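Local coordinates for hypothetical protein AF2198 (PDB 1OI0) that is an archaeal Jab1/MPN-domain protein that binds zinc and is probably a metallopeptidase, at residues Glu25-Leu30 with Ile41-Val46; Thr68-Pro73 with Ser85-Phe90; Tyr93-Cys98 with Trp106-Arg111. One frame throughout, in Å; residues are numbered along the deposited sequence.

Contact 1. Residues Glu25-Leu30 with Ile41-Val46. With 144 (tris-hydroxymethyl-methyl-ammonium), chain F.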
loop_
_atom_site.group_PDB
_atom_site.type_symbol
_atom_site.label_atom_id
_atom_site.label_comp_id
_atom_site.label_asym_id
_atom_site.label_seq_id
_atom_site.Cartn_x
_atom_site.Cartn_y
_atom_site.Cartn_z
ATOM N N GLU A 25 0.019 -12.876 -2.160
ATOM C CA GLU A 25 -0.021 -11.522 -1.642
ATOM C C GLU A 25 1.118 -10.688 -2.196
ATOM O O GLU A 25 2.288 -10.920 -1.892
ATOM C CB GLU A 25 0.022 -11.530 -0.113
ATOM C CG GLU A 25 -1.243 -12.093 0.499
ATOM C CD GLU A 25 -1.303 -11.928 2.002
ATOM O OE1 GLU A 25 -0.526 -11.120 2.555
ATOM O OE2 GLU A 25 -2.141 -12.597 2.632
ATOM N N PHE A 26 0.760 -9.737 -3.047
ATOM C CA PHE A 26 1.725 -8.821 -3.625
ATOM C C PHE A 26 2.174 -7.934 -2.473
ATOM O O PHE A 26 1.401 -7.656 -1.555
ATOM C CB PHE A 26 1.036 -7.963 -4.694
ATOM C CG PHE A 26 1.749 -6.672 -5.008
ATOM C CD1 PHE A 26 2.862 -6.659 -5.842
ATOM C CD2 PHE A 26 1.298 -5.469 -4.470
ATOM C CE1 PHE A 26 3.518 -5.465 -6.139
ATOM C CE2 PHE A 26 1.947 -4.267 -4.759
ATOM C CZ PHE A 26 3.057 -4.266 -5.594
ATOM N N ILE A 27 3.434 -7.526 -2.493
ATOM C CA ILE A 27 3.924 -6.622 -1.466
ATOM C C ILE A 27 5.051 -5.793 -2.056
ATOM O O ILE A 27 5.823 -6.271 -2.887
ATOM C CB ILE A 27 4.425 -7.375 -0.201
ATOM C CG1 ILE A 27 4.746 -6.366 0.912
ATOM C CG2 ILE A 27 5.645 -8.209 -0.537
ATOM C CD1 ILE A 27 4.973 -6.998 2.289
ATOM N N ALA A 28 5.120 -4.538 -1.635
ATOM C CA ALA A 28 6.148 -3.624 -2.101
ATOM C C ALA A 28 6.256 -2.469 -1.119
ATOM O O ALA A 28 5.423 -2.320 -0.226
ATOM C CB ALA A 28 5.793 -3.094 -3.485
ATOM N N LEU A 29 7.299 -1.664 -1.279
ATOM C CA LEU A 29 7.487 -0.505 -0.423
ATOM C C LEU A 29 6.990 0.710 -1.190
ATOM O O LEU A 29 7.253 0.850 -2.382
ATOM C CB LEU A 29 8.964 -0.318 -0.076
ATOM C CG LEU A 29 9.654 -1.497 0.607
ATOM C CD1 LEU A 29 11.110 -1.133 0.895
ATOM C CD2 LEU A 29 8.920 -1.856 1.887
ATOM N N LEU A 30 6.255 1.571 -0.503
ATOM C CA LEU A 30 5.730 2.787 -1.108
ATOM C C LEU A 30 6.842 3.832 -1.082
ATOM O O LEU A 30 7.479 4.041 -0.050
ATOM C CB LEU A 30 4.519 3.268 -0.315
ATOM C CG LEU A 30 3.308 2.326 -0.317
ATOM C CD1 LEU A 30 2.299 2.764 0.732
ATOM C CD2 LEU A 30 2.682 2.318 -1.704
ATOM N N ILE A 41 9.007 0.195 -4.613
ATOM C CA ILE A 41 10.242 -0.556 -4.461
ATOM C C ILE A 41 9.710 -1.982 -4.435
ATOM O O ILE A 41 9.145 -2.423 -3.436
ATOM C CB ILE A 41 10.948 -0.248 -3.123
ATOM C CG1 ILE A 41 11.382 1.220 -3.087
ATOM C CG2 ILE A 41 12.153 -1.167 -2.950
ATOM C CD1 ILE A 41 12.027 1.639 -1.784
ATOM N N PHE A 42 9.854 -2.693 -5.545
ATOM C CA PHE A 42 9.344 -4.055 -5.616
ATOM C C PHE A 42 10.089 -5.047 -4.734
ATOM O O PHE A 42 11.304 -4.960 -4.561
ATOM C CB PHE A 42 9.328 -4.527 -7.067
ATOM C CG PHE A 42 8.416 -3.713 -7.943
ATOM C CD1 PHE A 42 8.832 -2.490 -8.459
ATOM C CD2 PHE A 42 7.126 -4.151 -8.212
ATOM C CE1 PHE A 42 7.973 -1.713 -9.229
ATOM C CE2 PHE A 42 6.256 -3.382 -8.980
ATOM C CZ PHE A 42 6.681 -2.160 -9.490
ATOM N N LEU A 43 9.333 -5.984 -4.173
ATOM C CA LEU A 43 9.882 -7.009 -3.293
ATOM C C LEU A 43 9.570 -8.404 -3.836
ATOM O O LEU A 43 8.509 -8.635 -4.415
ATOM C CB LEU A 43 9.299 -6.849 -1.889
ATOM C CG LEU A 43 9.609 -5.518 -1.205
ATOM C CD1 LEU A 43 8.871 -5.438 0.124
ATOM C CD2 LEU A 43 11.120 -5.391 -1.000
ATOM N N PRO A 44 10.494 -9.358 -3.642
ATOM C CA PRO A 44 10.348 -10.743 -4.107
ATOM C C PRO A 44 9.330 -11.594 -3.343
ATOM O O PRO A 44 9.708 -12.501 -2.600
ATOM C CB PRO A 44 11.766 -11.286 -3.972
ATOM C CG PRO A 44 12.257 -10.582 -2.737
ATOM C CD PRO A 44 11.797 -9.161 -2.978
ATOM N N PHE A 45 8.044 -11.316 -3.545
ATOM C CA PHE A 45 6.990 -12.062 -2.862
ATOM C C PHE A 45 6.699 -13.394 -3.546
ATOM O O PHE A 45 6.167 -14.312 -2.924
ATOM C CB PHE A 45 5.712 -11.224 -2.788
ATOM C CG PHE A 45 5.096 -10.934 -4.124
ATOM C CD1 PHE A 45 4.215 -11.839 -4.711
ATOM C CD2 PHE A 45 5.418 -9.769 -4.813
ATOM C CE1 PHE A 45 3.667 -11.587 -5.964
ATOM C CE2 PHE A 45 4.876 -9.511 -6.067
ATOM C CZ PHE A 45 4.000 -10.420 -6.643
ATOM N N VAL A 46 7.036 -13.494 -4.827
ATOM C CA VAL A 46 6.813 -14.733 -5.566
ATOM C C VAL A 46 7.786 -15.793 -5.063
ATOM O O VAL A 46 8.946 -15.495 -4.773
ATOM C CB VAL A 46 7.028 -14.535 -7.087
ATOM C CG1 VAL A 46 6.967 -15.879 -7.808
ATOM C CG2 VAL A 46 5.966 -13.596 -7.640
HETATM C C1 144 F . -3.553 -10.370 6.956
HETATM N N 144 F . -2.942 -11.580 6.421
HETATM C C2 144 F . -1.603 -11.229 5.847
HETATM O O2 144 F . -1.184 -10.332 4.927
HETATM C C3 144 F . -3.941 -12.139 5.419
HETATM O O3 144 F . -3.505 -13.352 4.778
HETATM C C4 144 F . -2.732 -12.457 7.595
HETATM O O4 144 F . -2.035 -12.093 8.983
HETATM O O HOH W 1 6.804 -6.427 -5.528
#

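Contact 2. Residues Thr68-Pro73 with Ser85-Phe90. With ZN (zinc ion), chain E; 144 (tris-hydroxymethyl-methyl-ammonium), chain F.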
loop_
_atom_site.group_PDB
_atom_site.type_symbol
_atom_site.label_atom_id
_atom_site.label_comp_id
_atom_site.label_asym_id
_atom_site.label_seq_id
_atom_site.Cartn_x
_atom_site.Cartn_y
_atom_site.Cartn_z
ATOM N N THR A 68 4.622 0.479 3.371
ATOM C CA THR A 68 4.408 -0.719 2.575
ATOM C C THR A 68 3.004 -0.808 2.016
ATOM O O THR A 68 2.090 -0.121 2.461
ATOM C CB THR A 68 4.616 -1.998 3.409
ATOM O OG1 THR A 68 3.557 -2.114 4.369
ATOM C CG2 THR A 68 5.955 -1.962 4.127
ATOM N N VAL A 69 2.856 -1.674 1.025
ATOM C CA VAL A 69 1.567 -1.936 0.422
ATOM C C VAL A 69 1.548 -3.428 0.129
ATOM O O VAL A 69 2.525 -3.975 -0.371
ATOM C CB VAL A 69 1.349 -1.139 -0.895
ATOM C CG1 VAL A 69 2.496 -1.369 -1.859
ATOM C CG2 VAL A 69 0.027 -1.560 -1.532
ATOM N N HIS A 70 0.463 -4.097 0.499
ATOM C CA HIS A 70 0.345 -5.517 0.201
ATOM C C HIS A 70 -1.107 -5.840 -0.084
ATOM O O HIS A 70 -2.006 -5.080 0.286
ATOM C CB HIS A 70 0.915 -6.405 1.331
ATOM C CG HIS A 70 0.051 -6.516 2.549
ATOM N ND1 HIS A 70 -0.016 -5.538 3.518
ATOM C CD2 HIS A 70 -0.718 -7.539 2.996
ATOM C CE1 HIS A 70 -0.782 -5.954 4.509
ATOM N NE2 HIS A 70 -1.220 -7.165 4.218
ATOM N N SER A 71 -1.333 -6.948 -0.776
ATOM C CA SER A 71 -2.688 -7.336 -1.130
ATOM C C SER A 71 -3.216 -8.549 -0.370
ATOM O O SER A 71 -2.452 -9.365 0.148
ATOM C CB SER A 71 -2.776 -7.613 -2.637
ATOM O OG SER A 71 -2.011 -8.749 -2.998
ATOM N N HIS A 72 -4.543 -8.633 -0.306
ATOM C CA HIS A 72 -5.250 -9.735 0.334
ATOM C C HIS A 72 -6.089 -10.408 -0.745
ATOM O O HIS A 72 -6.865 -9.748 -1.436
ATOM C CB HIS A 72 -6.188 -9.222 1.426
ATOM C CG HIS A 72 -5.495 -8.814 2.686
ATOM N ND1 HIS A 72 -6.163 -8.225 3.737
ATOM C CD2 HIS A 72 -4.204 -8.925 3.077
ATOM C CE1 HIS A 72 -5.315 -7.990 4.720
ATOM N NE2 HIS A 72 -4.120 -8.406 4.344
ATOM N N PRO A 73 -5.943 -11.730 -0.906
ATOM C CA PRO A 73 -6.703 -12.474 -1.914
ATOM C C PRO A 73 -8.159 -12.665 -1.507
ATOM O O PRO A 73 -8.993 -13.086 -2.311
ATOM C CB PRO A 73 -5.933 -13.785 -2.022
ATOM C CG PRO A 73 -5.424 -13.977 -0.636
ATOM C CD PRO A 73 -4.937 -12.594 -0.266
ATOM N N SER A 85 2.084 -5.873 13.103
ATOM C CA SER A 85 3.494 -6.053 13.435
ATOM C C SER A 85 4.382 -5.622 12.267
ATOM O O SER A 85 5.522 -5.200 12.467
ATOM C CB SER A 85 3.788 -7.511 13.823
ATOM O OG SER A 85 3.661 -8.392 12.722
ATOM N N LEU A 86 3.859 -5.737 11.048
ATOM C CA LEU A 86 4.596 -5.325 9.860
ATOM C C LEU A 86 4.626 -3.794 9.809
ATOM O O LEU A 86 5.668 -3.184 9.568
ATOM C CB LEU A 86 3.913 -5.859 8.592
ATOM C CG LEU A 86 4.422 -5.251 7.276
ATOM C CD1 LEU A 86 5.859 -5.701 7.021
ATOM C CD2 LEU A 86 3.524 -5.674 6.124
ATOM N N PHE A 87 3.472 -3.185 10.058
ATOM C CA PHE A 87 3.339 -1.732 10.025
ATOM C C PHE A 87 4.281 -1.016 10.994
ATOM O O PHE A 87 4.816 0.045 10.679
ATOM C CB PHE A 87 1.897 -1.326 10.340
ATOM C CG PHE A 87 0.880 -1.846 9.359
ATOM C CD1 PHE A 87 1.272 -2.545 8.220
ATOM C CD2 PHE A 87 -0.476 -1.615 9.567
ATOM C CE1 PHE A 87 0.332 -3.005 7.305
ATOM C CE2 PHE A 87 -1.427 -2.073 8.654
ATOM C CZ PHE A 87 -1.017 -2.770 7.521
ATOM N N THR A 88 4.486 -1.601 12.169
ATOM C CA THR A 88 5.339 -0.992 13.189
ATOM C C THR A 88 6.842 -1.068 12.940
ATOM O O THR A 88 7.601 -0.274 13.496
ATOM C CB THR A 88 5.076 -1.617 14.574
ATOM O OG1 THR A 88 5.467 -2.995 14.559
ATOM C CG2 THR A 88 3.608 -1.523 14.932
ATOM N N ARG A 89 7.278 -2.013 12.115
ATOM C CA ARG A 89 8.705 -2.184 11.853
ATOM C C ARG A 89 9.382 -1.015 11.147
ATOM O O ARG A 89 10.527 -0.674 11.455
ATOM C CB ARG A 89 8.946 -3.469 11.059
ATOM C CG ARG A 89 8.629 -4.737 11.829
ATOM C CD ARG A 89 9.047 -5.950 11.031
ATOM N NE ARG A 89 8.572 -7.199 11.615
ATOM C CZ ARG A 89 9.236 -7.926 12.507
ATOM N NH1 ARG A 89 10.431 -7.548 12.948
ATOM N NH2 ARG A 89 8.699 -9.049 12.948
ATOM N N PHE A 90 8.679 -0.403 10.201
ATOM C CA PHE A 90 9.233 0.735 9.477
ATOM C C PHE A 90 8.158 1.358 8.600
ATOM O O PHE A 90 7.192 0.700 8.230
ATOM C CB PHE A 90 10.419 0.285 8.611
ATOM C CG PHE A 90 10.032 -0.614 7.469
ATOM C CD1 PHE A 90 9.628 -0.079 6.248
ATOM C CD2 PHE A 90 10.042 -1.996 7.622
ATOM C CE1 PHE A 90 9.240 -0.908 5.201
ATOM C CE2 PHE A 90 9.653 -2.832 6.578
ATOM C CZ PHE A 90 9.253 -2.289 5.369
HETATM ZN ZN ZN E . -2.421 -8.505 5.503
HETATM C C1 144 F . -3.553 -10.370 6.956
HETATM N N 144 F . -2.942 -11.580 6.421
HETATM C C2 144 F . -1.603 -11.229 5.847
HETATM O O2 144 F . -1.184 -10.332 4.927
HETATM C C3 144 F . -3.941 -12.139 5.419
HETATM O O3 144 F . -3.505 -13.352 4.778
HETATM C C4 144 F . -2.732 -12.457 7.595
HETATM O O4 144 F . -2.035 -12.093 8.983
#

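Contact 3. Residues Tyr93-Cys98 with Trp106-Arg111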
loop_
_atom_site.group_PDB
_atom_site.type_symbol
_atom_site.label_atom_id
_atom_site.label_comp_id
_atom_site.label_asym_id
_atom_site.label_seq_id
_atom_site.Cartn_x
_atom_site.Cartn_y
_atom_site.Cartn_z
ATOM N N TYR A 93 3.206 4.964 6.498
ATOM C CA TYR A 93 1.942 4.567 5.894
ATOM C C TYR A 93 1.949 3.166 5.320
ATOM O O TYR A 93 2.949 2.715 4.768
ATOM C CB TYR A 93 1.579 5.554 4.791
ATOM C CG TYR A 93 1.564 6.980 5.278
ATOM C CD1 TYR A 93 0.512 7.456 6.055
ATOM C CD2 TYR A 93 2.622 7.840 4.999
ATOM C CE1 TYR A 93 0.513 8.757 6.546
ATOM C CE2 TYR A 93 2.635 9.142 5.486
ATOM C CZ TYR A 93 1.577 9.591 6.256
ATOM O OH TYR A 93 1.578 10.877 6.736
ATOM N N HIS A 94 0.816 2.489 5.448
ATOM C CA HIS A 94 0.697 1.132 4.943
ATOM C C HIS A 94 -0.649 0.883 4.290
ATOM O O HIS A 94 -1.696 0.979 4.924
ATOM C CB HIS A 94 0.943 0.140 6.080
ATOM C CG HIS A 94 2.280 0.304 6.732
ATOM N ND1 HIS A 94 2.493 1.169 7.786
ATOM C CD2 HIS A 94 3.488 -0.230 6.434
ATOM C CE1 HIS A 94 3.773 1.159 8.108
ATOM N NE2 HIS A 94 4.400 0.319 7.303
ATOM N N ILE A 95 -0.606 0.563 3.001
ATOM C CA ILE A 95 -1.817 0.308 2.239
ATOM C C ILE A 95 -2.113 -1.179 2.090
ATOM O O ILE A 95 -1.207 -1.993 1.947
ATOM C CB ILE A 95 -1.705 0.905 0.819
ATOM C CG1 ILE A 95 -1.559 2.424 0.907
ATOM C CG2 ILE A 95 -2.916 0.503 -0.023
ATOM C CD1 ILE A 95 -1.264 3.078 -0.429
ATOM N N ILE A 96 -3.390 -1.519 2.159
ATOM C CA ILE A 96 -3.820 -2.894 1.938
ATOM C C ILE A 96 -4.849 -2.826 0.821
ATOM O O ILE A 96 -5.782 -2.021 0.878
ATOM C CB ILE A 96 -4.516 -3.525 3.168
ATOM C CG1 ILE A 96 -3.524 -3.679 4.322
ATOM C CG2 ILE A 96 -5.091 -4.898 2.788
ATOM C CD1 ILE A 96 -4.124 -4.338 5.545
ATOM N N VAL A 97 -4.660 -3.640 -0.213
ATOM C CA VAL A 97 -5.617 -3.695 -1.308
ATOM C C VAL A 97 -6.187 -5.098 -1.192
ATOM O O VAL A 97 -5.515 -6.002 -0.700
ATOM C CB VAL A 97 -4.952 -3.471 -2.696
ATOM C CG1 VAL A 97 -4.281 -2.109 -2.730
ATOM C CG2 VAL A 97 -3.951 -4.560 -2.990
ATOM N N CYS A 98 -7.422 -5.287 -1.636
ATOM C CA CYS A 98 -8.054 -6.590 -1.496
ATOM C C CYS A 98 -8.904 -6.966 -2.699
ATOM O O CYS A 98 -9.298 -6.112 -3.492
ATOM C CB CYS A 98 -8.923 -6.572 -0.231
ATOM S SG CYS A 98 -9.993 -5.090 -0.164
ATOM N N TRP A 106 -9.098 -0.564 -1.614
ATOM C CA TRP A 106 -7.878 -0.264 -0.883
ATOM C C TRP A 106 -8.141 0.625 0.324
ATOM O O TRP A 106 -9.110 1.386 0.352
ATOM C CB TRP A 106 -6.870 0.433 -1.797
ATOM C CG TRP A 106 -7.306 1.802 -2.254
ATOM C CD1 TRP A 106 -8.105 2.096 -3.320
ATOM C CD2 TRP A 106 -6.986 3.055 -1.635
ATOM N NE1 TRP A 106 -8.300 3.457 -3.408
ATOM C CE2 TRP A 106 -7.626 4.067 -2.383
ATOM C CE3 TRP A 106 -6.222 3.419 -0.519
ATOM C CZ2 TRP A 106 -7.524 5.421 -2.054
ATOM C CZ3 TRP A 106 -6.118 4.766 -0.190
ATOM C CH2 TRP A 106 -6.769 5.750 -0.956
ATOM N N LYS A 107 -7.266 0.514 1.316
ATOM C CA LYS A 107 -7.342 1.315 2.536
ATOM C C LYS A 107 -5.920 1.571 3.024
ATOM O O LYS A 107 -5.025 0.760 2.795
ATOM C CB LYS A 107 -8.145 0.586 3.620
ATOM C CG LYS A 107 -9.590 0.316 3.245
ATOM C CD LYS A 107 -10.340 -0.351 4.384
ATOM C CE LYS A 107 -11.776 -0.649 3.993
ATOM N NZ LYS A 107 -12.506 0.587 3.595
ATOM N N CYS A 108 -5.706 2.706 3.684
ATOM C CA CYS A 108 -4.383 3.042 4.195
ATOM C C CYS A 108 -4.416 3.129 5.717
ATOM O O CYS A 108 -5.414 3.552 6.305
ATOM C CB CYS A 108 -3.907 4.377 3.608
ATOM S SG CYS A 108 -2.165 4.767 3.924
ATOM N N TYR A 109 -3.316 2.723 6.342
ATOM C CA TYR A 109 -3.191 2.736 7.796
ATOM C C TYR A 109 -1.860 3.352 8.210
ATOM O O TYR A 109 -0.924 3.416 7.416
ATOM C CB TYR A 109 -3.273 1.304 8.347
ATOM C CG TYR A 109 -4.497 0.545 7.894
ATOM C CD1 TYR A 109 -4.506 -0.155 6.683
ATOM C CD2 TYR A 109 -5.672 0.572 8.645
ATOM C CE1 TYR A 109 -5.652 -0.801 6.238
ATOM C CE2 TYR A 109 -6.824 -0.064 8.207
ATOM C CZ TYR A 109 -6.807 -0.751 7.000
ATOM O OH TYR A 109 -7.947 -1.380 6.560
ATOM N N ASN A 110 -1.780 3.815 9.455
ATOM C CA ASN A 110 -0.541 4.399 9.953
ATOM C C ASN A 110 0.323 3.306 10.583
ATOM O O ASN A 110 -0.038 2.127 10.550
ATOM C CB ASN A 110 -0.826 5.509 10.976
ATOM C CG ASN A 110 -1.752 5.060 12.087
ATOM O OD1 ASN A 110 -1.687 3.923 12.545
ATOM N ND2 ASN A 110 -2.615 5.966 12.542
ATOM N N ARG A 111 1.459 3.695 11.152
ATOM C CA ARG A 111 2.375 2.735 11.761
ATOM C C ARG A 111 1.740 1.966 12.917
ATOM O O ARG A 111 2.274 0.947 13.359
ATOM C CB ARG A 111 3.641 3.459 12.241
ATOM C CG ARG A 111 4.714 2.556 12.833
ATOM C CD ARG A 111 5.972 3.349 13.154
ATOM N NE ARG A 111 6.961 2.555 13.880
ATOM C CZ ARG A 111 6.807 2.126 15.130
ATOM N NH1 ARG A 111 5.703 2.415 15.804
ATOM N NH2 ARG A 111 7.759 1.408 15.708
#

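Contact 1. Residues Glu25-Leu30 with Ile41-Val46
Two antiparallel pairs, Leu29 with Ile41 and Ala28 with Phe42, lie at the open end of the beta hairpin of strands 27-32 and 36-42; past Ala28 and Phe42 the chains part. The first pair is hydrogen-bonded, the second non-hydrogen-bonded. Leu29 N donates to Ile41 O at 2.9 Å, nearly straight at 173°, and Ile41 N donates back to Leu29 O. The Leu29 and Ile41 side chains lie on the same face, with Leu29 CB 3.6 Å from Ile41 CB. Leu29 CD1 rests against the CG2 and CD1 methyls of Ile41, while its CD2 meets Leu43 CD1 at 4.0 Å. On the other face, Ala28 CB lies 3.4 Å from the carbonyl atom Ile41 O.

Where the strands diverge, a water oxygen donates to Ile27 O at 2.8 Å and accepts from Leu43 N at 2.9 Å. The chain then bends through an inverse gamma turn centred on Pro44, closed by Phe45 N bonding to Leu43 O.

Phe45 CG stands between the backbone N and the carbonyl carbon (chi1 65°), which lays one ring face over Phe26 CA. This CH-pi contact is 3.8 Å from Phe26 CA to the centroid of the Phe45 ring, almost on the ring normal. The Phe26 ring is turned 80° from the Phe45 ring and brings its edge atom CD1 to Phe45 CE2 at 3.5 Å. Both side chains also touch Ala21 of helix 8-21. Ile27 CG2 packs on Phe45 CB.

From CA, Glu25 CB leads away from 41-46, and the extended chain reaches the pocket. Its OE2 accepts a bond from O3 of the bound tris molecule. The arrangement is a beta hairpin of the Jab1/MPN fold, with a glutamate just before its first strand lining the zinc-site pocket.

Contact 2. Residues Thr68-Pro73 with Ser85-Phe90
Thr68 and His70 on strand 64-72 meet Leu86 and Phe87 of helix 81-89, and Phe90, which follows, through van der Waals packing. Thr68 CG2 touches the Phe90 ring near CZ, 3.5 Å away, and the two side chains cross at about a right angle. Phe90 has CG between its backbone N and carbonyl carbon (chi1 68°), which helps carry the ring back to the strand. Thr68 OG1 faces the methyl Leu86 CD2 at 4.0 Å. Leu86 CD2 also borders the imidazole of His70. The rings of His70 and Phe87 meet edge against edge, with His70 CE1 4.2 Å from Phe87 CE1.

Metal coordination involves His70 again, together with His72. His70 NE2 binds the zinc ion at 2.2 Å and His72 NE2 binds it at 2.1 Å. Oxygen O2 of the tris molecule is a further ligand, 2.3 Å from the zinc ion, and Asp83 also binds the metal. His72 ND1 is hydrogen-bonded to Ser76 O, a second-shell bond that helps fix the rotation of its ring. C3 of the tris molecule lies over one face of that ring.

The helix and strand segments run nearly antiparallel, at 159°, with their axes 10.1 Å apart. They are the first two elements of a beta-alpha-beta unit completed by strand 93-98. Strand 64-72 lies between strands 27-32 and 93-98 in the sheet.

Contact 3. Residues Tyr93-Cys98 with Trp106-Arg111
The beta hairpin of strands 93-98 and 106-110 is held by two hydrogen-bonded pairs, His94 with Tyr109 and Ile96 with Lys107. His94 N donates to Tyr109 O at 2.8 Å, and Tyr109 N donates back to His94 O. Ile96 N reaches Lys107 O at 2.9 Å, nearly along the C=O axis; Lys107 N returns a bond to Ile96 O. Between these pairs, Ile95 CA approaches Lys107 O at 3.3 Å in a CA-H...O contact.

One face carries Tyr93, Ile95, Val97, Trp106 and Cys108. Cys108 SG is anti to its own backbone N (chi1 -170°), and this brings the sulfur against both Ile95 CG1 and Tyr93 CB, 3.9 Å from each. It also makes an oblique sulfur-aromatic contact with the Tyr93 ring. Val97 CG1 packs on Trp106 CB at 3.7 Å, while the indole continues away toward Leu11 of helix 8-21. In the mixed sheet of this Jab1/MPN domain, strand 93-98 sits between 64-72 and 106-110.

The other face bears His94, Ile96, Lys107 and Tyr109, though the far end of Lys107 turns from strand 93-98. Ile96 CD1 lies 3.9 Å from Tyr109 CE1, and the phenol continues to Cys77 O, to which its OH is hydrogen-bonded. The same Cys77 forms a disulfide with Cys98. His94 stacks on Phe87 and its NE2 bonds to Phe90 O. Its ND1 is buried without a polar partner, 3.9 Å from Asn110 O.

All three contacts belong to one mixed sheet, with strand 64-72 of contact 2 between the other two. Contacts 1 and 2 have centres about 10 Å apart. Ala28 O lies 2.9 Å from Val69 N, a probable hydrogen bond. Contacts 2 and 3 have centres about 8 Å apart, and Thr68 O probably accepts from Ile95 N at 2.8 Å. Contacts 1 and 3 are less directly joined, through Leu30 CD1 and Ile95 CD1 at 3.8 Å. All three border the zinc site, but only contact 2 supplies ligands, His70 and His72. The nearest side-chain atoms of Glu25 in contact 1 and Ile96 in contact 3 are about 4 and about 5 Å from the zinc ion.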